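Local coordinates for protein voltage-sensor containing phosphatase (Ciona intestinalis, PDB 3V0D) that probably removes phosphate from membrane phosphoinositides under the control of a voltage sensor, through a cytoplasmic PTEN-like module of phosphatase and C2 domains, at residues 37-42 and 69-74; 88-93 and 134-139; 140-145 and 151-156; 202-207 and 225-230; 221-226 and 279-284. The protein carries 1 engineered substitution. All blocks are in the same frame, centred on the assembly; numbering follows the deposited sequence.

Overall arrangement
From the N terminus, contacts 1, 2 and 3 close successive loops within the phosphatase domain. Contact 1 joins strands 34-41 and 67-73, which lie on the two sides of strand 121-125. Contact 2 brings helix 131-143 onto strand 87-92, the neighbour of 67-73 in the same sheet, and its centre is about 10 Å from that of contact 1. Contact 3 turns the end of the same helix onto helix 150-161. Contacts 4 and 5 belong to the C2 domain and share Met225 and Gln226 on strand 223-229, so their loops overlap in sequence: 202-230 spans the sandwich, while 221-284 ties that strand's start to a connecting loop.

Contact 1 of 5, residues 37-42 and 69-74; sequences MSFPSS and IYNLCS
Phe39 and Asn71 mark the nearest approach of the two backbones, with 8.0 Å between their CA atoms and no hydrogen bond across; strand 121-125 pairs in parallel with the strands of both segments. Phe39 carries CG anti to the backbone N (chi1 -164°), which brings the end of its ring close to 69-74. There Cys73 SG sits at the ring edge, near its plane, 3.7 Å from Phe39 CD1, a sulfur-aromatic contact. Asn71 OD1 stands 4.1 Å from Phe39 CE1, its amide plane turned 76° from the ring. The same OD1 accepts a bond from Cys73 N at 2.9 Å, closing an Asx turn, while Asn71 ND2 bonds to Arg76 O. Pro40 CD lies over one face of the Phe39 ring, which also makes a cation-pi contact with Arg76. Farther back, the extended Met37 crosses Ile69 at about a right angle, and Met37 CE touches Ile69 CG2 at 4.1 Å. A bound phosphate ion, probably from the crystallisation liquor, lies about 5 Å from the Cys73 side chain and may mark a pocket. The arrangement belongs to the central sheet of a tensin-type phosphatase domain, with the Phe39-Cys73 pair at the C-terminal ends of its parallel strands.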
# COMPACT_ATOMS: atom_id res chain seq x y z
N MET A 37 -4.58 -9.92 11.99
CA MET A 37 -4.85 -9.40 13.33
C MET A 37 -4.27 -8.00 13.48
O MET A 37 -3.49 -7.54 12.63
CB MET A 37 -4.33 -10.37 14.41
CG MET A 37 -2.82 -10.50 14.37
SD MET A 37 -2.28 -11.80 15.52
CE MET A 37 -0.50 -11.61 15.37
N SER A 38 -4.65 -7.33 14.57
CA SER A 38 -4.11 -6.02 14.89
C SER A 38 -2.80 -6.14 15.68
O SER A 38 -2.29 -7.25 15.92
CB SER A 38 -5.16 -5.20 15.64
OG SER A 38 -5.58 -5.90 16.78
N PHE A 39 -2.23 -4.99 16.06
CA PHE A 39 -0.92 -4.98 16.66
C PHE A 39 -0.91 -5.62 18.06
O PHE A 39 -1.78 -5.32 18.89
CB PHE A 39 -0.45 -3.54 16.78
CG PHE A 39 1.03 -3.41 17.04
CD1 PHE A 39 1.91 -3.40 15.96
CD2 PHE A 39 1.56 -3.29 18.32
CE1 PHE A 39 3.27 -3.29 16.14
CE2 PHE A 39 2.95 -3.17 18.51
CZ PHE A 39 3.80 -3.18 17.41
N PRO A 40 0.07 -6.50 18.36
CA PRO A 40 0.17 -7.07 19.72
C PRO A 40 0.80 -6.01 20.62
O PRO A 40 2.00 -5.73 20.54
CB PRO A 40 1.09 -8.29 19.54
CG PRO A 40 1.70 -8.20 18.24
CD PRO A 40 1.09 -7.07 17.45
N SER A 41 -0.03 -5.43 21.48
CA SER A 41 0.30 -4.19 22.16
C SER A 41 0.92 -4.40 23.54
O SER A 41 0.71 -5.42 24.19
CB SER A 41 -0.97 -3.35 22.26
OG SER A 41 -1.49 -3.15 20.95
N SER A 42 1.67 -3.39 23.97
CA SER A 42 2.43 -3.42 25.21
C SER A 42 1.52 -3.39 26.40
O SER A 42 0.47 -2.74 26.38
CB SER A 42 3.41 -2.25 25.27
OG SER A 42 2.74 -1.00 25.23
N ILE A 69 4.78 -15.27 12.81
CA ILE A 69 4.15 -13.95 12.92
C ILE A 69 4.86 -12.98 11.99
O ILE A 69 6.09 -12.93 11.98
CB ILE A 69 4.27 -13.42 14.37
CG1 ILE A 69 3.85 -14.46 15.42
CG2 ILE A 69 3.51 -12.08 14.52
CD1 ILE A 69 2.41 -14.92 15.31
N TYR A 70 4.08 -12.18 11.26
CA TYR A 70 4.62 -11.14 10.40
C TYR A 70 4.16 -9.78 10.91
O TYR A 70 2.95 -9.51 10.95
CB TYR A 70 4.16 -11.36 8.95
CG TYR A 70 4.70 -12.63 8.36
CD1 TYR A 70 4.04 -13.83 8.51
CD2 TYR A 70 5.94 -12.63 7.70
CE1 TYR A 70 4.56 -15.02 7.98
CE2 TYR A 70 6.48 -13.82 7.18
CZ TYR A 70 5.78 -15.00 7.34
OH TYR A 70 6.26 -16.18 6.83
N ASN A 71 5.13 -8.96 11.31
CA ASN A 71 4.87 -7.59 11.75
C ASN A 71 5.16 -6.67 10.58
O ASN A 71 6.32 -6.53 10.18
CB ASN A 71 5.76 -7.25 12.95
CG ASN A 71 5.65 -5.80 13.34
OD1 ASN A 71 4.82 -5.06 12.84
ND2 ASN A 71 6.51 -5.36 14.24
N LEU A 72 4.11 -6.04 10.04
CA LEU A 72 4.22 -5.21 8.84
C LEU A 72 4.44 -3.73 9.17
O LEU A 72 4.40 -2.89 8.27
CB LEU A 72 3.00 -5.37 7.97
CG LEU A 72 2.94 -6.60 7.08
CD1 LEU A 72 3.41 -7.88 7.73
CD2 LEU A 72 1.59 -6.72 6.45
N CYS A 73 4.68 -3.39 10.43
CA CYS A 73 4.76 -1.97 10.82
C CYS A 73 6.18 -1.47 10.80
O CYS A 73 7.02 -1.91 11.60
CB CYS A 73 4.22 -1.77 12.23
SG CYS A 73 2.51 -2.27 12.44
N SER A 74 6.47 -0.48 9.97
CA SER A 74 7.76 0.19 10.07
C SER A 74 7.86 0.95 11.40
O SER A 74 8.96 1.19 11.88
CB SER A 74 7.99 1.15 8.92
OG SER A 74 7.04 2.21 9.03

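Contact 2 of 5, residues 88-93 and 134-139; sequences YRVMID and GTLVSS
Leu136 meets Val90 and Ile92 where a helix packs on one face of the central sheet, at its outer strand 87-92, the alpha/beta layering of the protein tyrosine phosphatase fold. The backbones stay well apart, with 9.8 Å between the CA atoms of Val90 and Leu136, and no hydrogen bond crosses. The apolar part rests on two methyl pairs. Leu136 CD2 and Val90 CG2 meet tip to tip at 4.0 Å. With CG1 anti to the carbonyl carbon (chi1 -51°) and the chain extended beyond it, Ile92 delivers its CD1 to within 3.9 Å of Leu136 CD1, the two side chains sliding past each other in opposite directions. The forked end of one leucine thus serves two alternate residues of the strand, Val90 and Ile92, whose side chains point to the same face. Leu103 and Phe106 of helix 100-115 also pack on Leu136. An aromatic neighbour joins from within the strand: Val90 CG2 lies in plane at the edge of the Tyr88 ring. Polar bonds flank this core. Ile92 O accepts from Arg132 NH1, by sequence the arginine that closes the phosphatase signature motif, at the start of the helix. Within 134-139, serine hydroxyls fold back on the preceding turn: Ser139 OG donates to Thr135 O at 2.9 Å, and Ser138 N and Ser138 OG reach Gly134 O from opposite faces of its carbonyl plane, the hydroxyl at 2.8 Å.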
# COMPACT_ATOMS: atom_id res chain seq x y z
N TYR A 88 8.78 -12.19 11.84
CA TYR A 88 9.44 -11.66 10.64
C TYR A 88 8.90 -10.24 10.42
O TYR A 88 7.69 -10.05 10.37
CB TYR A 88 9.11 -12.59 9.48
CG TYR A 88 9.72 -12.22 8.14
CD1 TYR A 88 10.78 -12.96 7.63
CD2 TYR A 88 9.20 -11.20 7.35
CE1 TYR A 88 11.31 -12.68 6.38
CE2 TYR A 88 9.73 -10.92 6.09
CZ TYR A 88 10.78 -11.66 5.62
OH TYR A 88 11.33 -11.39 4.40
N ARG A 89 9.78 -9.27 10.27
CA ARG A 89 9.35 -7.88 10.08
C ARG A 89 9.41 -7.47 8.62
O ARG A 89 10.39 -7.73 7.91
CB ARG A 89 10.23 -6.92 10.91
CG ARG A 89 9.94 -6.91 12.43
CD ARG A 89 10.53 -5.74 13.19
NE ARG A 89 9.85 -4.47 12.89
CZ ARG A 89 10.16 -3.30 13.46
NH1 ARG A 89 11.14 -3.22 14.36
NH2 ARG A 89 9.52 -2.16 13.15
N VAL A 90 8.35 -6.81 8.16
CA VAL A 90 8.30 -6.16 6.85
C VAL A 90 8.08 -4.68 7.14
O VAL A 90 7.07 -4.32 7.76
CB VAL A 90 7.15 -6.72 5.94
CG1 VAL A 90 7.31 -6.19 4.54
CG2 VAL A 90 7.12 -8.25 5.94
N MET A 91 9.02 -3.82 6.74
CA MET A 91 8.97 -2.42 7.17
C MET A 91 8.09 -1.62 6.21
O MET A 91 8.56 -1.14 5.19
CB MET A 91 10.39 -1.85 7.23
CG MET A 91 11.26 -2.61 8.23
SD MET A 91 10.77 -2.40 9.95
CE MET A 91 11.53 -0.83 10.33
N ILE A 92 6.80 -1.54 6.49
CA ILE A 92 5.85 -0.82 5.63
C ILE A 92 5.29 0.35 6.44
O ILE A 92 4.82 0.17 7.56
CB ILE A 92 4.70 -1.72 5.16
CG1 ILE A 92 5.24 -3.04 4.55
CG2 ILE A 92 3.86 -0.95 4.14
CD1 ILE A 92 4.14 -4.04 4.27
N ASP A 93 5.33 1.56 5.88
CA ASP A 93 4.69 2.69 6.54
C ASP A 93 3.17 2.57 6.43
O ASP A 93 2.64 2.11 5.40
CB ASP A 93 5.11 4.00 5.89
CG ASP A 93 6.56 4.34 6.06
OD1 ASP A 93 7.29 3.72 6.86
OD2 ASP A 93 6.99 5.29 5.36
N GLY A 134 -3.85 -6.55 4.52
CA GLY A 134 -4.57 -7.04 3.36
C GLY A 134 -3.69 -7.14 2.12
O GLY A 134 -3.89 -8.01 1.28
N THR A 135 -2.70 -6.25 1.99
CA THR A 135 -1.81 -6.29 0.84
C THR A 135 -1.05 -7.63 0.84
O THR A 135 -0.94 -8.30 -0.20
CB THR A 135 -0.79 -5.12 0.90
OG1 THR A 135 -1.47 -3.87 1.04
CG2 THR A 135 0.07 -5.06 -0.33
N LEU A 136 -0.50 -8.00 2.00
CA LEU A 136 0.28 -9.24 2.06
C LEU A 136 -0.59 -10.49 2.13
O LEU A 136 -0.22 -11.50 1.53
CB LEU A 136 1.32 -9.18 3.19
CG LEU A 136 2.66 -8.52 2.79
CD1 LEU A 136 2.47 -7.05 2.40
CD2 LEU A 136 3.69 -8.68 3.88
N VAL A 137 -1.70 -10.43 2.85
CA VAL A 137 -2.58 -11.59 2.88
C VAL A 137 -3.10 -11.89 1.48
O VAL A 137 -3.13 -13.05 1.04
CB VAL A 137 -3.76 -11.41 3.87
CG1 VAL A 137 -4.81 -12.50 3.67
CG2 VAL A 137 -3.30 -11.40 5.30
N SER A 138 -3.53 -10.86 0.75
CA SER A 138 -4.07 -11.08 -0.59
C SER A 138 -3.00 -11.62 -1.52
O SER A 138 -3.26 -12.50 -2.33
CB SER A 138 -4.69 -9.79 -1.14
OG SER A 138 -5.76 -9.34 -0.34
N SER A 139 -1.78 -11.10 -1.41
CA SER A 139 -0.69 -11.61 -2.22
C SER A 139 -0.43 -13.09 -1.89
O SER A 139 -0.21 -13.90 -2.80
CB SER A 139 0.58 -10.78 -2.00
OG SER A 139 0.41 -9.44 -2.46

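Contact 3 of 5, residues 140-145 and 151-156; sequences WLLEDG and KEALEY
Leu141, Leu142 and Ala153 form the close part of this helix-to-helix contact, where the CA atoms of Leu141 and Ala153 come within 6.3 Å. The small Ala153 allows that approach: its CB rests 4.1 Å from Leu142 CG, and Leu141 CB is 4.5 Å from Ala153 CB. One turn on from Ala153, Leu141 CD1 reaches the edge of the Tyr156 ring, near its plane, at 3.8 Å from Tyr156 CD2. With CG anti to the backbone N (chi1 179°), Tyr156 places its ring so that this edge meets Leu141, and the two side chains cross at about a right angle; beyond the contact its hydroxyl is hydrogen-bonded to Val30 O. The outer side is different in kind. Lys151 starts away from the partner helix and runs out to a salt bridge one turn ahead, Lys151 NZ to Glu155 OE1 at 2.8 Å, meeting the carboxylate from above its plane. The exposed Gly145 has positive phi, in a Schellman motif, and its N bonds to Leu142 O, letting the chain turn toward helix 150-161. With no hydrogen bond or salt bridge across the interface, the two helices are held here by shape and apolar contact, while the Lys151-Glu155 salt bridge stays within one helix, clear of the interface.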
# COMPACT_ATOMS: atom_id res chain seq x y z
N TRP A 140 -0.42 -13.43 -0.60
CA TRP A 140 -0.24 -14.84 -0.21
C TRP A 140 -1.32 -15.74 -0.79
O TRP A 140 -1.02 -16.82 -1.27
CB TRP A 140 -0.15 -14.98 1.31
CG TRP A 140 -0.16 -16.42 1.70
CD1 TRP A 140 -1.21 -17.12 2.26
CD2 TRP A 140 0.86 -17.37 1.45
NE1 TRP A 140 -0.88 -18.44 2.39
CE2 TRP A 140 0.38 -18.62 1.89
CE3 TRP A 140 2.14 -17.29 0.90
CZ2 TRP A 140 1.13 -19.79 1.78
CZ3 TRP A 140 2.88 -18.46 0.79
CH2 TRP A 140 2.38 -19.68 1.24
N LEU A 141 -2.57 -15.29 -0.74
CA LEU A 141 -3.66 -16.10 -1.26
C LEU A 141 -3.53 -16.35 -2.75
O LEU A 141 -3.90 -17.43 -3.23
CB LEU A 141 -5.01 -15.48 -0.92
CG LEU A 141 -5.33 -15.44 0.56
CD1 LEU A 141 -6.56 -14.58 0.82
CD2 LEU A 141 -5.44 -16.88 1.16
N LEU A 142 -3.00 -15.37 -3.49
CA LEU A 142 -2.67 -15.56 -4.90
C LEU A 142 -1.55 -16.59 -5.04
O LEU A 142 -1.62 -17.49 -5.88
CB LEU A 142 -2.21 -14.25 -5.54
CG LEU A 142 -3.28 -13.21 -5.81
CD1 LEU A 142 -2.63 -11.90 -6.26
CD2 LEU A 142 -4.30 -13.72 -6.83
N GLU A 143 -0.49 -16.44 -4.26
CA GLU A 143 0.63 -17.40 -4.32
C GLU A 143 0.15 -18.82 -4.04
O GLU A 143 0.59 -19.77 -4.70
CB GLU A 143 1.72 -17.01 -3.32
CG GLU A 143 2.86 -18.04 -3.32
CD GLU A 143 3.55 -18.21 -4.66
OE1 GLU A 143 4.18 -19.28 -4.88
OE2 GLU A 143 3.45 -17.30 -5.50
N ASP A 144 -0.73 -18.96 -3.07
CA ASP A 144 -1.20 -20.26 -2.64
C ASP A 144 -2.26 -20.82 -3.57
O ASP A 144 -2.69 -21.95 -3.38
CB ASP A 144 -1.75 -20.13 -1.21
CG ASP A 144 -1.74 -21.44 -0.44
OD1 ASP A 144 -2.66 -21.62 0.37
OD2 ASP A 144 -0.81 -22.27 -0.64
N GLY A 145 -2.71 -20.06 -4.56
CA GLY A 145 -3.59 -20.56 -5.61
C GLY A 145 -5.07 -20.54 -5.30
O GLY A 145 -5.84 -21.01 -6.10
N LYS A 151 -8.10 -8.97 -7.78
CA LYS A 151 -9.41 -8.48 -7.37
C LYS A 151 -10.13 -9.48 -6.46
O LYS A 151 -10.68 -9.09 -5.43
CB LYS A 151 -10.25 -8.18 -8.60
CG LYS A 151 -11.60 -7.55 -8.31
CD LYS A 151 -12.44 -7.44 -9.58
CE LYS A 151 -13.80 -6.79 -9.30
NZ LYS A 151 -14.74 -7.64 -8.49
N GLU A 152 -10.15 -10.75 -6.85
CA GLU A 152 -10.84 -11.75 -6.05
C GLU A 152 -10.14 -11.94 -4.71
O GLU A 152 -10.81 -12.10 -3.69
CB GLU A 152 -10.95 -13.07 -6.78
CG GLU A 152 -11.96 -13.04 -7.88
CD GLU A 152 -11.82 -14.25 -8.74
OE1 GLU A 152 -10.82 -14.32 -9.49
OE2 GLU A 152 -12.70 -15.15 -8.69
N ALA A 153 -8.81 -11.96 -4.69
CA ALA A 153 -8.10 -12.16 -3.43
C ALA A 153 -8.37 -10.99 -2.48
O ALA A 153 -8.66 -11.19 -1.29
CB ALA A 153 -6.62 -12.31 -3.67
N LEU A 154 -8.32 -9.76 -3.01
CA LEU A 154 -8.58 -8.55 -2.22
C LEU A 154 -10.00 -8.56 -1.68
O LEU A 154 -10.22 -8.24 -0.52
CB LEU A 154 -8.36 -7.31 -3.09
CG LEU A 154 -6.89 -6.98 -3.31
CD1 LEU A 154 -6.72 -6.11 -4.54
CD2 LEU A 154 -6.34 -6.28 -2.07
N GLU A 155 -10.97 -8.89 -2.52
CA GLU A 155 -12.35 -8.91 -2.08
C GLU A 155 -12.57 -9.98 -1.04
O GLU A 155 -13.33 -9.77 -0.10
CB GLU A 155 -13.28 -9.10 -3.26
CG GLU A 155 -13.38 -7.85 -4.09
CD GLU A 155 -14.49 -7.82 -5.08
OE1 GLU A 155 -14.56 -6.82 -5.82
OE2 GLU A 155 -15.30 -8.77 -5.14
N TYR A 156 -11.90 -11.12 -1.16
CA TYR A 156 -12.01 -12.17 -0.15
C TYR A 156 -11.45 -11.68 1.19
O TYR A 156 -12.09 -11.83 2.25
CB TYR A 156 -11.32 -13.46 -0.61
CG TYR A 156 -11.41 -14.53 0.44
CD1 TYR A 156 -12.61 -15.23 0.63
CD2 TYR A 156 -10.32 -14.88 1.22
CE1 TYR A 156 -12.73 -16.20 1.60
CE2 TYR A 156 -10.42 -15.87 2.19
CZ TYR A 156 -11.63 -16.52 2.38
OH TYR A 156 -11.75 -17.50 3.34

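Contact 4 of 5, residues 202-207 and 225-230; sequences LKVTGV and MQIVSE
Val207 and Met225 face each other across the beta sandwich of the C2 domain, one from each sheet, reaching tip to tip. Met225 runs extended to its sulfur, with CG anti to the backbone N (chi1 -177°), and then bends at chi3. SD is thereby set against the branched end of Val207, 4.0 Å from CG1 and 4.1 Å from CB, so that the sulfur meets the fork rather than a single methyl. The second pair, Val204 and Ile227, is oriented otherwise: the side chains cross at a slant, and Ile227 sends only its terminal CD1 forward. Met225 and Ile227 are two residues apart, as expected for one face of a regular strand. Val204 and Val207 are three apart, yet both point inward, because Thr205 and Gly206 together face Thr332 in a classic beta bulge that resets the alternation. The sheets stand 9.2 Å apart at the CA atoms of Val204 and Ile227, and apolar side chains alone fill the distance between the two segments. Val260 of strand 255-260 and Phe333 of strand 328-335 pack beside Val204, while Val272 and Phe274 of strand 269-276 pack beside Met225. At the Val204 end, Ile227 CD1 settles 4.0 Å from Val204 CG2 and 4.1 Å from Val204 CB.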
# COMPACT_ATOMS: atom_id res chain seq x y z
N LEU A 202 14.45 5.15 -15.14
CA LEU A 202 13.63 6.18 -15.77
C LEU A 202 13.90 7.53 -15.12
O LEU A 202 14.36 7.59 -13.98
CB LEU A 202 12.12 5.90 -15.55
CG LEU A 202 11.51 4.60 -16.09
CD1 LEU A 202 10.08 4.45 -15.57
CD2 LEU A 202 11.58 4.58 -17.60
N LYS A 203 13.58 8.61 -15.83
CA LYS A 203 13.46 9.92 -15.20
C LYS A 203 12.07 10.45 -15.43
O LYS A 203 11.52 10.29 -16.52
CB LYS A 203 14.48 10.91 -15.80
CG LYS A 203 15.92 10.65 -15.38
CD LYS A 203 16.86 11.63 -16.04
CE LYS A 203 18.31 11.43 -15.60
NZ LYS A 203 19.25 12.44 -16.19
N VAL A 204 11.49 11.11 -14.44
CA VAL A 204 10.24 11.84 -14.68
C VAL A 204 10.57 13.15 -15.37
O VAL A 204 11.43 13.92 -14.87
CB VAL A 204 9.50 12.12 -13.34
CG1 VAL A 204 8.32 13.06 -13.57
CG2 VAL A 204 9.03 10.84 -12.71
N THR A 205 9.92 13.41 -16.49
CA THR A 205 10.13 14.65 -17.24
C THR A 205 8.89 15.54 -17.31
O THR A 205 9.00 16.70 -17.73
CB THR A 205 10.58 14.36 -18.67
OG1 THR A 205 9.58 13.55 -19.27
CG2 THR A 205 11.93 13.66 -18.69
N GLY A 206 7.75 15.03 -16.87
CA GLY A 206 6.55 15.84 -16.87
C GLY A 206 5.47 15.27 -15.97
O GLY A 206 5.45 14.05 -15.69
N VAL A 207 4.57 16.15 -15.51
CA VAL A 207 3.38 15.74 -14.78
C VAL A 207 2.21 16.55 -15.31
O VAL A 207 2.33 17.76 -15.53
CB VAL A 207 3.57 15.86 -13.23
CG1 VAL A 207 4.02 17.28 -12.76
CG2 VAL A 207 2.32 15.39 -12.49
N MET A 225 5.40 18.90 -5.80
CA MET A 225 5.49 17.45 -6.01
C MET A 225 6.83 16.97 -5.49
O MET A 225 7.87 17.52 -5.86
CB MET A 225 5.36 17.11 -7.49
CG MET A 225 5.36 15.62 -7.78
SD MET A 225 5.29 15.22 -9.53
CE MET A 225 6.96 15.67 -10.02
N GLN A 226 6.80 15.96 -4.64
CA GLN A 226 8.00 15.35 -4.08
C GLN A 226 8.10 13.93 -4.59
O GLN A 226 7.14 13.16 -4.54
CB GLN A 226 7.88 15.33 -2.56
CG GLN A 226 9.13 14.82 -1.86
CD GLN A 226 8.88 14.61 -0.39
OE1 GLN A 226 7.94 13.91 -0.00
NE2 GLN A 226 9.74 15.18 0.46
N ILE A 227 9.29 13.57 -5.07
CA ILE A 227 9.58 12.19 -5.48
C ILE A 227 10.49 11.57 -4.42
O ILE A 227 11.53 12.15 -4.06
CB ILE A 227 10.26 12.13 -6.87
CG1 ILE A 227 9.41 12.88 -7.91
CG2 ILE A 227 10.54 10.67 -7.26
CD1 ILE A 227 9.96 12.84 -9.33
N VAL A 228 10.08 10.40 -3.94
CA VAL A 228 10.78 9.67 -2.88
C VAL A 228 11.21 8.30 -3.41
O VAL A 228 10.41 7.59 -4.05
CB VAL A 228 9.84 9.51 -1.65
CG1 VAL A 228 10.44 8.57 -0.59
CG2 VAL A 228 9.50 10.86 -1.05
N SER A 229 12.45 7.93 -3.11
CA SER A 229 12.98 6.63 -3.49
C SER A 229 13.77 6.11 -2.30
O SER A 229 14.61 6.83 -1.77
CB SER A 229 13.93 6.77 -4.67
OG SER A 229 14.59 5.56 -4.96
N GLU A 230 13.53 4.86 -1.90
CA GLU A 230 14.29 4.27 -0.78
C GLU A 230 14.27 5.16 0.46
O GLU A 230 15.29 5.39 1.11
CB GLU A 230 15.73 3.89 -1.22
CG GLU A 230 15.71 2.86 -2.36
CD GLU A 230 17.08 2.54 -2.96
OE1 GLU A 230 17.12 1.77 -3.96
OE2 GLU A 230 18.12 3.04 -2.47

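Contact 5 of 5, residues 221-226 and 279-284; sequences SDLSMQ and KSLPRG
The carboxylate of Asp222 is the one flat group that meets the opposite segment, and it does so through a single oxygen: Leu281 CD2 approaches Asp222 OD2 at 4.2 Å, while Asp222 OD1 is 6.1 Å from that methyl. The two side chains cross at about a right angle. Asp222 holds CG between its backbone N and carbonyl carbon (chi1 52°), which sets the carboxylate beside the loop. Both oxygens have partners elsewhere: OD2 is hydrogen-bonded to Ser276 OG at the end of strand 269-276, and OD1 accepts from Arg217 N. Beside it the contact is apolar. Leu223, the first residue of strand 223-229, offers CD2 to the same Leu281 CD2 at a looser 4.4 Å. One methyl of Leu281 thus meets both the acid and Leu223, which lie side by side, and Tyr323 packs on Leu281 from outside the two segments. The loop containing 279-284 links strands 269-276 and 290-295 of the C2 sandwich, and Leu281 is buried although Pro282 and Arg283 after it are exposed. Because its methyl lies beside an oxygen already bound to Ser276, it would probably limit water access there and could strengthen the bond between Asp222 OD2 and Ser276 OG.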
# COMPACT_ATOMS: atom_id res chain seq x y z
N SER A 221 -1.14 26.50 -8.94
CA SER A 221 -0.23 27.43 -8.30
C SER A 221 0.06 27.09 -6.85
O SER A 221 1.09 27.52 -6.33
CB SER A 221 -0.76 28.87 -8.40
OG SER A 221 -1.96 29.04 -7.66
N ASP A 222 -0.83 26.35 -6.18
CA ASP A 222 -0.60 25.96 -4.80
C ASP A 222 0.23 24.68 -4.67
O ASP A 222 0.60 24.33 -3.55
CB ASP A 222 -1.94 25.75 -4.08
CG ASP A 222 -2.88 24.80 -4.83
OD1 ASP A 222 -3.29 25.17 -5.95
OD2 ASP A 222 -3.18 23.70 -4.32
N LEU A 223 0.48 23.97 -5.76
CA LEU A 223 0.98 22.60 -5.69
C LEU A 223 2.49 22.49 -5.73
O LEU A 223 3.19 23.27 -6.40
CB LEU A 223 0.38 21.76 -6.82
CG LEU A 223 -1.14 21.55 -6.78
CD1 LEU A 223 -1.60 20.78 -8.01
CD2 LEU A 223 -1.59 20.85 -5.50
N SER A 224 2.96 21.44 -5.08
CA SER A 224 4.34 20.99 -5.21
C SER A 224 4.32 19.47 -5.29
O SER A 224 3.34 18.82 -4.89
CB SER A 224 5.22 21.49 -4.06
OG SER A 224 4.64 21.17 -2.82
N MET A 225 5.40 18.90 -5.80
CA MET A 225 5.49 17.45 -6.01
C MET A 225 6.83 16.97 -5.49
O MET A 225 7.87 17.52 -5.86
CB MET A 225 5.36 17.11 -7.49
CG MET A 225 5.36 15.62 -7.78
SD MET A 225 5.29 15.22 -9.53
CE MET A 225 6.96 15.67 -10.02
N GLN A 226 6.80 15.96 -4.64
CA GLN A 226 8.00 15.35 -4.08
C GLN A 226 8.10 13.93 -4.59
O GLN A 226 7.14 13.16 -4.54
CB GLN A 226 7.88 15.33 -2.56
CG GLN A 226 9.13 14.82 -1.86
CD GLN A 226 8.88 14.61 -0.39
OE1 GLN A 226 7.94 13.91 -0.00
NE2 GLN A 226 9.74 15.18 0.46
N LYS A 279 -5.36 26.25 1.95
CA LYS A 279 -6.13 25.89 3.16
C LYS A 279 -7.51 25.28 2.86
O LYS A 279 -8.27 24.94 3.78
CB LYS A 279 -6.25 27.11 4.09
CG LYS A 279 -4.91 27.63 4.59
CD LYS A 279 -4.08 26.56 5.29
CE LYS A 279 -3.13 27.17 6.34
NZ LYS A 279 -2.01 27.98 5.75
N SER A 280 -7.84 25.12 1.58
CA SER A 280 -9.11 24.54 1.12
C SER A 280 -8.91 23.17 0.49
O SER A 280 -9.83 22.60 -0.07
CB SER A 280 -9.79 25.45 0.10
OG SER A 280 -10.26 26.64 0.70
N LEU A 281 -7.69 22.64 0.53
CA LEU A 281 -7.47 21.32 -0.02
C LEU A 281 -7.07 20.40 1.16
O LEU A 281 -5.95 20.49 1.66
CB LEU A 281 -6.41 21.39 -1.11
CG LEU A 281 -6.16 20.08 -1.86
CD1 LEU A 281 -7.44 19.53 -2.49
CD2 LEU A 281 -5.10 20.25 -2.91
N PRO A 282 -7.98 19.53 1.61
CA PRO A 282 -7.65 18.72 2.79
C PRO A 282 -6.48 17.76 2.54
O PRO A 282 -6.23 17.30 1.43
CB PRO A 282 -8.94 17.92 3.04
CG PRO A 282 -10.03 18.78 2.42
CD PRO A 282 -9.38 19.34 1.19
N ARG A 283 -5.78 17.43 3.62
CA ARG A 283 -4.83 16.32 3.61
C ARG A 283 -5.53 15.03 3.99
O ARG A 283 -6.42 15.02 4.84
CB ARG A 283 -3.68 16.60 4.56
CG ARG A 283 -2.92 17.87 4.27
CD ARG A 283 -1.80 18.09 5.27
NE ARG A 283 -1.17 19.38 5.03
CZ ARG A 283 -0.11 19.86 5.68
NH1 ARG A 283 0.47 19.15 6.64
NH2 ARG A 283 0.36 21.07 5.37
N GLY A 284 -5.13 13.93 3.35
CA GLY A 284 -5.62 12.60 3.69
C GLY A 284 -4.54 11.85 4.44
O GLY A 284 -3.91 12.39 5.34